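Local coordinates for probable adenylyl-sulfate kinase (Synechocystis sp., PDB 5CB8), which probably transfers a phosphate from ATP to adenosine 5'-phosphosulfate, making the activated sulfate 3'-phosphoadenylyl sulfate, at residues V64-T69 and N82-I86; V26-G32 and V100-S106; L123-A129 and P167-T173. All blocks are in the same frame, centred on the assembly; numbering follows the deposited sequence.

Interaction 1 of 3, residues V64-T69 and N82-I86; sequences VRTNLT and NIRRI. With ADX (adenosine-5'-phosphosulfate), chain G; SO4 (sulfate ion), chain I.
The adenosine-5'-phosphosulfate pocket is walled here by the loop 64-69 and one turn of helix 76-94, and Arg65 and Asn82 meet at the phosphosulfate. Arg65 reaches it with an extended chain: NE bonds ADX O1A at 2.8 Å and NH2 bonds ADX O1B, so one guanidinium edge spans the phosphate and the sulfate of the ligand. Asn82 ND2 serves the same two oxygens, through a bent bond to ADX O1B (3.0 Å) and weakly to ADX O1A. The amide stands over the rim of one face of the Arg65 guanidinium, tilted by 46° and not stacked on it.

What fixes the rotation of that amide is Thr69: its OG1 donates to Asn82 OD1 at 2.7 Å, which leaves ND2 turned to the ligand. Asn82 CG, anti to the backbone N (chi1 -179°), carries the amide out between loop and ligand. One turn on, Arg85 bends at chi3 (-59°) and places NH1 on a lone pair of Leu68 O, 3.0 Å away and in the carbonyl plane, while its CD passes Leu68 CG at 3.9 Å. Val64 CG2 against Ile86 CD1 (3.8 Å) closes the apolar end.

Phe74 makes a cation-pi contact with Arg65, Arg85 and Leu68 also pack against the second subunit, and Ile83 and Ile86 pack helix 76-94 against Trp29 of strand 26-31.

Interaction 2 of 3, residues V26-G32 and V100-S106; sequences VTIWLTG and VLVSAIS. With ADX (adenosine-5'-phosphosulfate), chain G.
Strands 26-31 and 100-103 run parallel, their axes 4.7 Å apart at closest and inclined by 18°, with Thr27, Ile28, Trp29 and Leu30 in register with Val100, Leu101, Val102 and Ser103. Hydrogen bonds alternate between the strands, from Val100 N to Val26 O through Leu30 N to Val102 O (2.8 Å), and the series ends with the longer Ala104 N to Leu30 O (3.2 Å).

On the face carrying Thr27, Trp29, Val100 and Val102, the indole lies against its neighbour: Val102 CG1 sits 3.6 Å from the centroid of the six-membered ring of Trp29 and 7° off the ring normal, a CH-pi contact. At a chi1 of -170° Trp29 CG is anti to the backbone N, and the indole edge then points along the sheet to Ser106. There NE1 donates to Ser106 OG at 3.0 Å, nearly in the ring plane. The hydroxyl of Ser106, the phosphoserine position by similarity, thus accepts one bond and donates another, the second reaching Ala104 O (2.8 Å) from above its carbonyl plane. Thr31 OG1 bonds Ile105 O (2.8 Å), tying the first strand to the same loop. Beyond the strand, Ile105 N and Ser106 N bond ADX O2A and ADX O2B, which puts phosphate and sulfate oxygens on consecutive amides.

Gly32 opens the ATP-binding P-loop assigned by similarity. Helix 76-94 covers the Thr27 and Val102 face through Ser90, helix 38-50 covers the Leu30 and Ser103 face, and strand 122-127 flanks strand 26-31.

Interaction 3 of 3, residues L123-A129 and P167-T173; sequences LEVFVNA and PDVECRT
Phe126 lies alongside Glu170, both side chains pointing the same way, with ring CD2 3.7 Å from the carboxylate carbon CD and the two planes 45° apart. Phe126 CB also meets Pro167 CB. Asn128 CB lies 3.5 Å over the centre of one face of the Phe126 ring, and from there its amide extends to Glu170: ND2 donates to Glu170 OE1 at 2.8 Å (N-H...O angle 164°), with the oxygen in the amide plane, met on its anti side but well out of the carboxylate plane. Arg172 grips that same oxygen side-on with NE and NH2, a salt bridge from above the carboxylate plane. Three donors thus converge on Glu170 OE1, which probably steadies its negative charge.

The backbones beneath are neighbouring strands, 123-127 and 169-171, the latter outermost in a parallel sheet whose 2-3-1-4-5 strand order, with a P-loop after its first strand, is that of the P-loop kinases. Their 19° axis angle and 4.6 Å closest approach fit the pairing of Val125, Phe126 and Val127 with Val169, Glu170 and Cys171. Glu124 O takes Asp168 N and Val169 N, and Asp168 OD2 accepts from Glu124 N at 2.8 Å through its anti lone pair.

On the face of Val125 and Cys171, CG1 touches SG at 4.0 Å; just past the strand end Thr173 CG2 meets Val127 CG1, where helix 38-50 packs.

In the fold
All three contacts lie within one kinase fold, and two of them share the ligand. Interactions 1 and 2 have centres 12 Å apart and touch directly: Ile83 CD1 meets Ser106 CB at 3.8 Å, and Ile86 CG2 meets Val102 CG1 at 3.8 Å. Helix 76-94 thus packs on the strand and on the loop after it, and Arg65, Asn82, Ile105 and Ser106 all bond the phosphosulfate. Interactions 2 and 3, 10 Å apart between centres, are joined through neighbouring strands, Trp29 O and Val125 N being 2.8 Å apart, a probable hydrogen bond. Interaction 3 stands about 22 Å from interaction 1, centre to centre, yet the Val127 side chain comes within about 4 Å of that of Lys38, an ATP-binding residue by similarity.

Interaction 1 of 3, residues V64-T69 and N82-I86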
loop_
_atom_site.group_PDB
_atom_site.type_symbol
_atom_site.label_atom_id
_atom_site.label_comp_id
_atom_site.label_asym_id
_atom_site.label_seq_id
_atom_site.Cartn_x
_atom_site.Cartn_y
_atom_site.Cartn_z
ATOM N N VAL B 64 6.736 -8.832 0.963
ATOM C CA VAL B 64 5.620 -8.213 0.244
ATOM C C VAL B 64 5.291 -8.944 -1.053
ATOM O O VAL B 64 4.149 -8.899 -1.518
ATOM C CB VAL B 64 5.802 -6.701 0.017
ATOM C CG1 VAL B 64 5.977 -5.998 1.365
ATOM C CG2 VAL B 64 6.984 -6.425 -0.896
ATOM N N ARG B 65 6.268 -9.652 -1.620
ATOM C CA ARG B 65 5.989 -10.470 -2.810
ATOM C C ARG B 65 5.069 -11.656 -2.510
ATOM O O ARG B 65 4.639 -12.368 -3.422
ATOM C CB ARG B 65 7.280 -10.946 -3.490
ATOM C CG ARG B 65 7.902 -9.900 -4.426
ATOM C CD ARG B 65 9.243 -10.393 -4.991
ATOM N NE ARG B 65 9.780 -9.485 -6.009
ATOM C CZ ARG B 65 9.469 -9.557 -7.303
ATOM N NH1 ARG B 65 8.613 -10.483 -7.740
ATOM N NH2 ARG B 65 9.995 -8.695 -8.162
ATOM N N THR B 66 4.751 -11.866 -1.238
ATOM C CA THR B 66 3.760 -12.880 -0.893
ATOM C C THR B 66 2.387 -12.257 -0.634
ATOM O O THR B 66 1.414 -12.978 -0.397
ATOM C CB THR B 66 4.163 -13.692 0.351
ATOM O OG1 THR B 66 4.082 -12.854 1.507
ATOM C CG2 THR B 66 5.585 -14.244 0.212
ATOM N N ASN B 67 2.312 -10.927 -0.647
ATOM C CA ASN B 67 1.027 -10.241 -0.450
ATOM C C ASN B 67 0.810 -9.073 -1.420
ATOM O O ASN B 67 0.226 -9.257 -2.499
ATOM C CB ASN B 67 0.805 -9.821 1.025
ATOM C CG ASN B 67 1.993 -9.059 1.631
ATOM O OD1 ASN B 67 2.499 -8.091 1.057
ATOM N ND2 ASN B 67 2.418 -9.484 2.815
ATOM N N LEU B 68 1.273 -7.891 -1.029
ATOM C CA LEU B 68 1.180 -6.674 -1.841
ATOM C C LEU B 68 1.572 -6.872 -3.302
ATOM O O LEU B 68 0.914 -6.350 -4.214
ATOM C CB LEU B 68 2.075 -5.584 -1.239
ATOM C CG LEU B 68 2.056 -4.222 -1.945
ATOM C CD1 LEU B 68 0.697 -3.571 -1.796
ATOM C CD2 LEU B 68 3.148 -3.300 -1.416
ATOM N N THR B 69 2.653 -7.611 -3.538
ATOM C CA THR B 69 3.121 -7.786 -4.912
ATOM C C THR B 69 3.153 -9.249 -5.328
ATOM O O THR B 69 3.936 -9.654 -6.188
ATOM C CB THR B 69 4.478 -7.097 -5.152
ATOM O OG1 THR B 69 5.424 -7.525 -4.162
ATOM C CG2 THR B 69 4.327 -5.589 -5.041
ATOM N N ASN B 82 6.835 -3.876 -9.189
ATOM C CA ASN B 82 7.063 -4.215 -7.787
ATOM C C ASN B 82 7.583 -3.018 -7.000
ATOM O O ASN B 82 7.009 -2.622 -5.976
ATOM C CB ASN B 82 8.035 -5.400 -7.701
ATOM C CG ASN B 82 8.307 -5.842 -6.265
ATOM O OD1 ASN B 82 7.382 -6.166 -5.509
ATOM N ND2 ASN B 82 9.583 -5.887 -5.892
ATOM N N ILE B 83 8.659 -2.421 -7.492
ATOM C CA ILE B 83 9.275 -1.300 -6.800
ATOM C C ILE B 83 8.350 -0.084 -6.757
ATOM O O ILE B 83 8.246 0.589 -5.726
ATOM C CB ILE B 83 10.626 -0.940 -7.428
ATOM C CG1 ILE B 83 11.590 -2.124 -7.275
ATOM C CG2 ILE B 83 11.202 0.313 -6.786
ATOM C CD1 ILE B 83 11.704 -2.658 -5.841
ATOM N N ARG B 84 7.671 0.200 -7.863
ATOM C CA ARG B 84 6.729 1.320 -7.874
ATOM C C ARG B 84 5.579 1.129 -6.880
ATOM O O ARG B 84 5.103 2.104 -6.273
ATOM C CB ARG B 84 6.204 1.573 -9.296
ATOM C CG ARG B 84 7.219 2.292 -10.185
ATOM C CD ARG B 84 6.828 2.219 -11.640
ATOM N NE ARG B 84 7.630 3.131 -12.453
ATOM C CZ ARG B 84 7.831 2.987 -13.756
ATOM N NH1 ARG B 84 7.301 1.951 -14.396
ATOM N NH2 ARG B 84 8.559 3.882 -14.416
ATOM N N ARG B 85 5.140 -0.115 -6.692
ATOM C CA ARG B 85 4.034 -0.378 -5.768
ATOM C C ARG B 85 4.493 -0.246 -4.318
ATOM O O ARG B 85 3.783 0.310 -3.476
ATOM C CB ARG B 85 3.425 -1.764 -6.012
ATOM C CG ARG B 85 2.100 -1.981 -5.272
ATOM C CD ARG B 85 1.463 -3.317 -5.663
ATOM N NE ARG B 85 1.192 -3.392 -7.099
ATOM C CZ ARG B 85 0.996 -4.529 -7.762
ATOM N NH1 ARG B 85 1.041 -5.687 -7.123
ATOM N NH2 ARG B 85 0.738 -4.512 -9.064
ATOM N N ILE B 86 5.686 -0.753 -4.031
ATOM C CA ILE B 86 6.298 -0.557 -2.719
ATOM C C ILE B 86 6.472 0.943 -2.449
ATOM O O ILE B 86 6.213 1.425 -1.333
ATOM C CB ILE B 86 7.651 -1.291 -2.629
ATOM C CG1 ILE B 86 7.424 -2.813 -2.617
ATOM C CG2 ILE B 86 8.430 -0.847 -1.382
ATOM C CD1 ILE B 86 8.686 -3.646 -2.893
HETATM S SB ADX G . 13.271 -6.588 -7.036
HETATM O O1B ADX G . 11.919 -6.533 -7.606
HETATM O O2B ADX G . 13.528 -5.441 -6.146
HETATM O O3B ADX G . 14.248 -6.636 -8.132
HETATM P PA ADX G . 12.903 -8.108 -4.757
HETATM O O1A ADX G . 11.445 -7.678 -4.629
HETATM O O2A ADX G . 13.790 -7.487 -3.682
HETATM O O3A ADX G . 13.433 -7.864 -6.239
HETATM O "O5'" ADX G . 12.940 -9.701 -4.594
HETATM C "C5'" ADX G . 14.170 -10.362 -4.575
HETATM C "C4'" ADX G . 14.137 -11.643 -3.946
HETATM O "O4'" ADX G . 13.447 -12.583 -4.846
HETATM C "C3'" ADX G . 15.490 -12.170 -3.740
HETATM O "O3'" ADX G . 15.838 -12.004 -2.436
HETATM C "C2'" ADX G . 15.400 -13.616 -4.047
HETATM O "O2'" ADX G . 15.206 -14.315 -2.906
HETATM C "C1'" ADX G . 14.188 -13.784 -4.905
HETATM N N9 ADX G . 14.432 -14.101 -6.283
HETATM C C8 ADX G . 13.837 -15.088 -6.996
HETATM N N7 ADX G . 14.191 -14.963 -8.279
HETATM C C5 ADX G . 15.008 -13.887 -8.400
HETATM C C6 ADX G . 15.650 -13.293 -9.486
HETATM N N6 ADX G . 15.469 -13.809 -10.832
HETATM N N1 ADX G . 16.419 -12.206 -9.268
HETATM C C2 ADX G . 16.553 -11.689 -8.026
HETATM N N3 ADX G . 15.939 -12.233 -6.964
HETATM C C4 ADX G . 15.160 -13.330 -7.120
HETATM S S SO4 I . 3.871 -0.007 -13.375
HETATM O O1 SO4 I . 3.671 0.507 -12.016
HETATM O O2 SO4 I . 3.178 -1.297 -13.490
HETATM O O3 SO4 I . 3.300 0.940 -14.337
HETATM O O4 SO4 I . 5.312 -0.174 -13.662
#

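Interaction 2 of 3, residues V26-G32 and V100-S106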
loop_
_atom_site.group_PDB
_atom_site.type_symbol
_atom_site.label_atom_id
_atom_site.label_comp_id
_atom_site.label_asym_id
_atom_site.label_seq_id
_atom_site.Cartn_x
_atom_site.Cartn_y
_atom_site.Cartn_z
ATOM N N VAL B 26 9.846 9.270 7.023
ATOM C CA VAL B 26 10.969 9.065 6.122
ATOM C C VAL B 26 10.988 7.625 5.618
ATOM O O VAL B 26 10.684 6.686 6.363
ATOM C CB VAL B 26 12.327 9.456 6.808
ATOM C CG1 VAL B 26 12.564 8.634 8.063
ATOM C CG2 VAL B 26 13.494 9.314 5.837
ATOM N N THR B 27 11.300 7.451 4.339
ATOM C CA THR B 27 11.520 6.118 3.790
ATOM C C THR B 27 13.016 5.834 3.758
ATOM O O THR B 27 13.782 6.565 3.125
ATOM C CB THR B 27 10.941 5.999 2.380
ATOM O OG1 THR B 27 9.507 6.046 2.462
ATOM C CG2 THR B 27 11.367 4.685 1.721
ATOM N N ILE B 28 13.429 4.788 4.466
ATOM C CA ILE B 28 14.823 4.356 4.466
ATOM C C ILE B 28 14.912 3.170 3.512
ATOM O O ILE B 28 14.354 2.104 3.793
ATOM C CB ILE B 28 15.272 3.958 5.887
ATOM C CG1 ILE B 28 15.027 5.123 6.859
ATOM C CG2 ILE B 28 16.749 3.531 5.900
ATOM C CD1 ILE B 28 15.161 4.735 8.315
ATOM N N TRP B 29 15.598 3.360 2.382
ATOM C CA TRP B 29 15.506 2.432 1.254
ATOM C C TRP B 29 16.801 1.650 1.041
ATOM O O TRP B 29 17.788 2.196 0.535
ATOM C CB TRP B 29 15.153 3.193 -0.036
ATOM C CG TRP B 29 14.803 2.295 -1.191
ATOM C CD1 TRP B 29 15.670 1.564 -1.959
ATOM C CD2 TRP B 29 13.490 2.026 -1.706
ATOM N NE1 TRP B 29 14.975 0.859 -2.917
ATOM C CE2 TRP B 29 13.638 1.126 -2.780
ATOM C CE3 TRP B 29 12.204 2.464 -1.354
ATOM C CZ2 TRP B 29 12.546 0.645 -3.507
ATOM C CZ3 TRP B 29 11.121 1.992 -2.083
ATOM C CH2 TRP B 29 11.299 1.094 -3.150
ATOM N N LEU B 30 16.790 0.373 1.420
ATOM C CA LEU B 30 17.978 -0.465 1.284
ATOM C C LEU B 30 17.963 -1.205 -0.059
ATOM O O LEU B 30 17.051 -1.991 -0.344
ATOM C CB LEU B 30 18.082 -1.461 2.447
ATOM C CG LEU B 30 18.726 -0.910 3.728
ATOM C CD1 LEU B 30 17.916 0.227 4.315
ATOM C CD2 LEU B 30 18.912 -1.997 4.781
ATOM N N THR B 31 18.975 -0.934 -0.879
ATOM C CA THR B 31 19.116 -1.567 -2.178
ATOM C C THR B 31 20.437 -2.340 -2.213
ATOM O O THR B 31 21.393 -1.961 -1.544
ATOM C CB THR B 31 19.079 -0.500 -3.306
ATOM O OG1 THR B 31 19.263 -1.122 -4.579
ATOM C CG2 THR B 31 20.161 0.554 -3.098
ATOM N N GLY B 32 20.495 -3.426 -2.980
ATOM C CA GLY B 32 21.727 -4.196 -3.064
ATOM C C GLY B 32 21.471 -5.606 -3.557
ATOM O O GLY B 32 20.314 -6.016 -3.674
ATOM N N VAL B 100 9.511 4.375 7.318
ATOM C CA VAL B 100 9.323 3.175 6.508
ATOM C C VAL B 100 10.671 2.563 6.159
ATOM O O VAL B 100 11.535 3.240 5.592
ATOM C CB VAL B 100 8.570 3.503 5.203
ATOM C CG1 VAL B 100 8.278 2.218 4.411
ATOM C CG2 VAL B 100 7.277 4.238 5.522
ATOM N N LEU B 101 10.861 1.292 6.510
ATOM C CA LEU B 101 12.091 0.581 6.152
ATOM C C LEU B 101 11.807 -0.312 4.960
ATOM O O LEU B 101 11.044 -1.269 5.075
ATOM C CB LEU B 101 12.576 -0.297 7.316
ATOM C CG LEU B 101 13.418 0.304 8.442
ATOM C CD1 LEU B 101 12.936 1.665 8.853
ATOM C CD2 LEU B 101 13.458 -0.624 9.649
ATOM N N VAL B 102 12.418 -0.011 3.818
ATOM C CA VAL B 102 12.245 -0.851 2.629
ATOM C C VAL B 102 13.507 -1.659 2.387
ATOM O O VAL B 102 14.619 -1.128 2.468
ATOM C CB VAL B 102 11.944 -0.009 1.383
ATOM C CG1 VAL B 102 11.887 -0.902 0.123
ATOM C CG2 VAL B 102 10.624 0.744 1.562
ATOM N N SER B 103 13.337 -2.949 2.116
ATOM C CA SER B 103 14.456 -3.798 1.742
ATOM C C SER B 103 14.079 -4.493 0.443
ATOM O O SER B 103 13.213 -5.369 0.432
ATOM C CB SER B 103 14.729 -4.845 2.820
ATOM O OG SER B 103 15.808 -5.689 2.444
ATOM N N ALA B 104 14.720 -4.098 -0.653
ATOM C CA ALA B 104 14.392 -4.656 -1.961
ATOM C C ALA B 104 15.605 -4.537 -2.859
ATOM O O ALA B 104 16.322 -3.543 -2.796
ATOM C CB ALA B 104 13.201 -3.913 -2.576
ATOM N N ILE B 105 15.839 -5.547 -3.692
ATOM C CA ILE B 105 16.985 -5.491 -4.589
ATOM C C ILE B 105 16.948 -4.181 -5.361
ATOM O O ILE B 105 17.960 -3.486 -5.415
ATOM C CB ILE B 105 17.044 -6.682 -5.559
ATOM C CG1 ILE B 105 17.437 -7.959 -4.813
ATOM C CG2 ILE B 105 18.066 -6.419 -6.666
ATOM C CD1 ILE B 105 17.448 -9.190 -5.727
ATOM N N SER B 106 15.769 -3.823 -5.883
ATOM C CA SER B 106 15.576 -2.573 -6.633
ATOM C C SER B 106 16.768 -2.224 -7.522
ATOM O O SER B 106 17.449 -1.214 -7.305
ATOM C CB SER B 106 15.256 -1.406 -5.689
ATOM O OG SER B 106 16.127 -1.367 -4.566
HETATM S SB ADX G . 13.271 -6.588 -7.036
HETATM O O1B ADX G . 11.919 -6.533 -7.606
HETATM O O2B ADX G . 13.528 -5.441 -6.146
HETATM O O3B ADX G . 14.248 -6.636 -8.132
HETATM P PA ADX G . 12.903 -8.108 -4.757
HETATM O O1A ADX G . 11.445 -7.678 -4.629
HETATM O O2A ADX G . 13.790 -7.487 -3.682
HETATM O O3A ADX G . 13.433 -7.864 -6.239
HETATM O "O5'" ADX G . 12.940 -9.701 -4.594
HETATM C "C5'" ADX G . 14.170 -10.362 -4.575
HETATM C "C4'" ADX G . 14.137 -11.643 -3.946
HETATM O "O4'" ADX G . 13.447 -12.583 -4.846
HETATM C "C3'" ADX G . 15.490 -12.170 -3.740
HETATM O "O3'" ADX G . 15.838 -12.004 -2.436
HETATM C "C2'" ADX G . 15.400 -13.616 -4.047
HETATM O "O2'" ADX G . 15.206 -14.315 -2.906
HETATM C "C1'" ADX G . 14.188 -13.784 -4.905
HETATM N N9 ADX G . 14.432 -14.101 -6.283
HETATM C C8 ADX G . 13.837 -15.088 -6.996
HETATM N N7 ADX G . 14.191 -14.963 -8.279
HETATM C C5 ADX G . 15.008 -13.887 -8.400
HETATM C C6 ADX G . 15.650 -13.293 -9.486
HETATM N N6 ADX G . 15.469 -13.809 -10.832
HETATM N N1 ADX G . 16.419 -12.206 -9.268
HETATM C C2 ADX G . 16.553 -11.689 -8.026
HETATM N N3 ADX G . 15.939 -12.233 -6.964
HETATM C C4 ADX G . 15.160 -13.330 -7.120
#

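Interaction 3 of 3, residues L123-A129 and P167-T173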
loop_
_atom_site.group_PDB
_atom_site.type_symbol
_atom_site.label_atom_id
_atom_site.label_comp_id
_atom_site.label_asym_id
_atom_site.label_seq_id
_atom_site.Cartn_x
_atom_site.Cartn_y
_atom_site.Cartn_z
ATOM N N LEU B 123 15.846 8.180 2.112
ATOM C CA LEU B 123 17.273 7.940 2.293
ATOM C C LEU B 123 17.648 6.670 1.551
ATOM O O LEU B 123 17.151 5.588 1.882
ATOM C CB LEU B 123 17.601 7.748 3.777
ATOM C CG LEU B 123 17.603 8.967 4.685
ATOM C CD1 LEU B 123 18.216 8.616 6.042
ATOM C CD2 LEU B 123 18.379 10.077 3.999
ATOM N N GLU B 124 18.524 6.793 0.557
ATOM C CA GLU B 124 18.973 5.629 -0.204
ATOM C C GLU B 124 20.175 5.001 0.498
ATOM O O GLU B 124 21.216 5.642 0.663
ATOM C CB GLU B 124 19.360 6.031 -1.635
ATOM C CG GLU B 124 19.775 4.858 -2.534
ATOM C CD GLU B 124 20.199 5.315 -3.925
ATOM O OE1 GLU B 124 20.911 6.337 -4.038
ATOM O OE2 GLU B 124 19.827 4.651 -4.914
ATOM N N VAL B 125 20.033 3.748 0.906
ATOM C CA VAL B 125 21.112 3.051 1.583
ATOM C C VAL B 125 21.627 1.955 0.650
ATOM O O VAL B 125 20.893 1.024 0.320
ATOM C CB VAL B 125 20.617 2.440 2.912
ATOM C CG1 VAL B 125 21.757 1.728 3.637
ATOM C CG2 VAL B 125 20.019 3.532 3.812
ATOM N N PHE B 126 22.875 2.086 0.199
ATOM C CA PHE B 126 23.495 1.081 -0.668
ATOM C C PHE B 126 24.110 -0.011 0.210
ATOM O O PHE B 126 25.151 0.196 0.833
ATOM C CB PHE B 126 24.585 1.741 -1.527
ATOM C CG PHE B 126 25.258 0.812 -2.513
ATOM C CD1 PHE B 126 24.718 -0.432 -2.821
ATOM C CD2 PHE B 126 26.440 1.199 -3.134
ATOM C CE1 PHE B 126 25.343 -1.278 -3.726
ATOM C CE2 PHE B 126 27.070 0.363 -4.046
ATOM C CZ PHE B 126 26.516 -0.883 -4.340
ATOM N N VAL B 127 23.445 -1.158 0.282
ATOM C CA VAL B 127 24.005 -2.316 0.958
ATOM C C VAL B 127 24.897 -3.016 -0.049
ATOM O O VAL B 127 24.415 -3.756 -0.925
ATOM C CB VAL B 127 22.899 -3.245 1.471
ATOM C CG1 VAL B 127 23.511 -4.386 2.277
ATOM C CG2 VAL B 127 21.927 -2.452 2.345
ATOM N N ASN B 128 26.201 -2.763 0.074
ATOM C CA ASN B 128 27.172 -3.109 -0.954
ATOM C C ASN B 128 28.061 -4.272 -0.530
ATOM O O ASN B 128 28.996 -4.090 0.252
ATOM C CB ASN B 128 28.030 -1.866 -1.245
ATOM C CG ASN B 128 29.073 -2.086 -2.334
ATOM O OD1 ASN B 128 29.106 -3.125 -3.002
ATOM N ND2 ASN B 128 29.921 -1.078 -2.535
ATOM N N ALA B 129 27.765 -5.465 -1.042
ATOM C CA ALA B 129 28.641 -6.624 -0.874
ATOM C C ALA B 129 29.112 -7.083 -2.249
ATOM O O ALA B 129 28.355 -7.008 -3.212
ATOM C CB ALA B 129 27.899 -7.751 -0.165
ATOM N N PRO B 167 24.491 7.351 -2.951
ATOM C CA PRO B 167 23.558 6.977 -1.885
ATOM C C PRO B 167 23.784 7.862 -0.677
ATOM O O PRO B 167 24.858 8.463 -0.548
ATOM C CB PRO B 167 23.981 5.544 -1.551
ATOM C CG PRO B 167 25.459 5.537 -1.829
ATOM C CD PRO B 167 25.634 6.422 -3.039
ATOM N N ASP B 168 22.795 7.949 0.201
ATOM C CA ASP B 168 22.945 8.761 1.402
ATOM C C ASP B 168 23.795 8.052 2.450
ATOM O O ASP B 168 24.485 8.690 3.244
ATOM C CB ASP B 168 21.565 9.092 1.961
ATOM C CG ASP B 168 20.729 9.875 0.975
ATOM O OD1 ASP B 168 21.012 11.072 0.791
ATOM O OD2 ASP B 168 19.815 9.285 0.368
ATOM N N VAL B 169 23.728 6.725 2.449
ATOM C CA VAL B 169 24.553 5.896 3.325
ATOM C C VAL B 169 24.991 4.687 2.515
ATOM O O VAL B 169 24.211 4.159 1.713
ATOM C CB VAL B 169 23.757 5.416 4.575
ATOM C CG1 VAL B 169 24.611 4.502 5.462
ATOM C CG2 VAL B 169 23.256 6.607 5.386
ATOM N N GLU B 170 26.237 4.253 2.696
ATOM C CA GLU B 170 26.688 3.011 2.071
ATOM C C GLU B 170 27.198 2.067 3.150
ATOM O O GLU B 170 27.949 2.480 4.032
ATOM C CB GLU B 170 27.787 3.273 1.036
ATOM C CG GLU B 170 28.286 2.008 0.314
ATOM C CD GLU B 170 29.134 2.342 -0.906
ATOM O OE1 GLU B 170 29.887 1.465 -1.375
ATOM O OE2 GLU B 170 29.034 3.487 -1.400
ATOM N N CYS B 171 26.781 0.807 3.076
ATOM C CA CYS B 171 27.200 -0.203 4.040
ATOM C C CYS B 171 27.942 -1.297 3.286
ATOM O O CYS B 171 27.333 -2.055 2.520
ATOM C CB CYS B 171 25.979 -0.790 4.753
ATOM S SG CYS B 171 24.959 0.445 5.616
ATOM N N ARG B 172 29.259 -1.357 3.463
ATOM C CA ARG B 172 30.048 -2.388 2.805
ATOM C C ARG B 172 30.109 -3.588 3.735
ATOM O O ARG B 172 31.024 -3.711 4.554
ATOM C CB ARG B 172 31.439 -1.851 2.432
ATOM C CG ARG B 172 31.311 -0.717 1.416
ATOM C CD ARG B 172 32.630 -0.154 0.893
ATOM N NE ARG B 172 32.330 0.794 -0.184
ATOM C CZ ARG B 172 33.230 1.459 -0.898
ATOM N NH1 ARG B 172 34.524 1.300 -0.661
ATOM N NH2 ARG B 172 32.828 2.290 -1.852
ATOM N N THR B 173 29.116 -4.469 3.606
ATOM C CA THR B 173 28.849 -5.471 4.638
ATOM C C THR B 173 29.928 -6.532 4.782
ATOM O O THR B 173 29.962 -7.228 5.795
ATOM C CB THR B 173 27.479 -6.139 4.439
ATOM O OG1 THR B 173 27.394 -6.636 3.102
ATOM C CG2 THR B 173 26.372 -5.125 4.652
#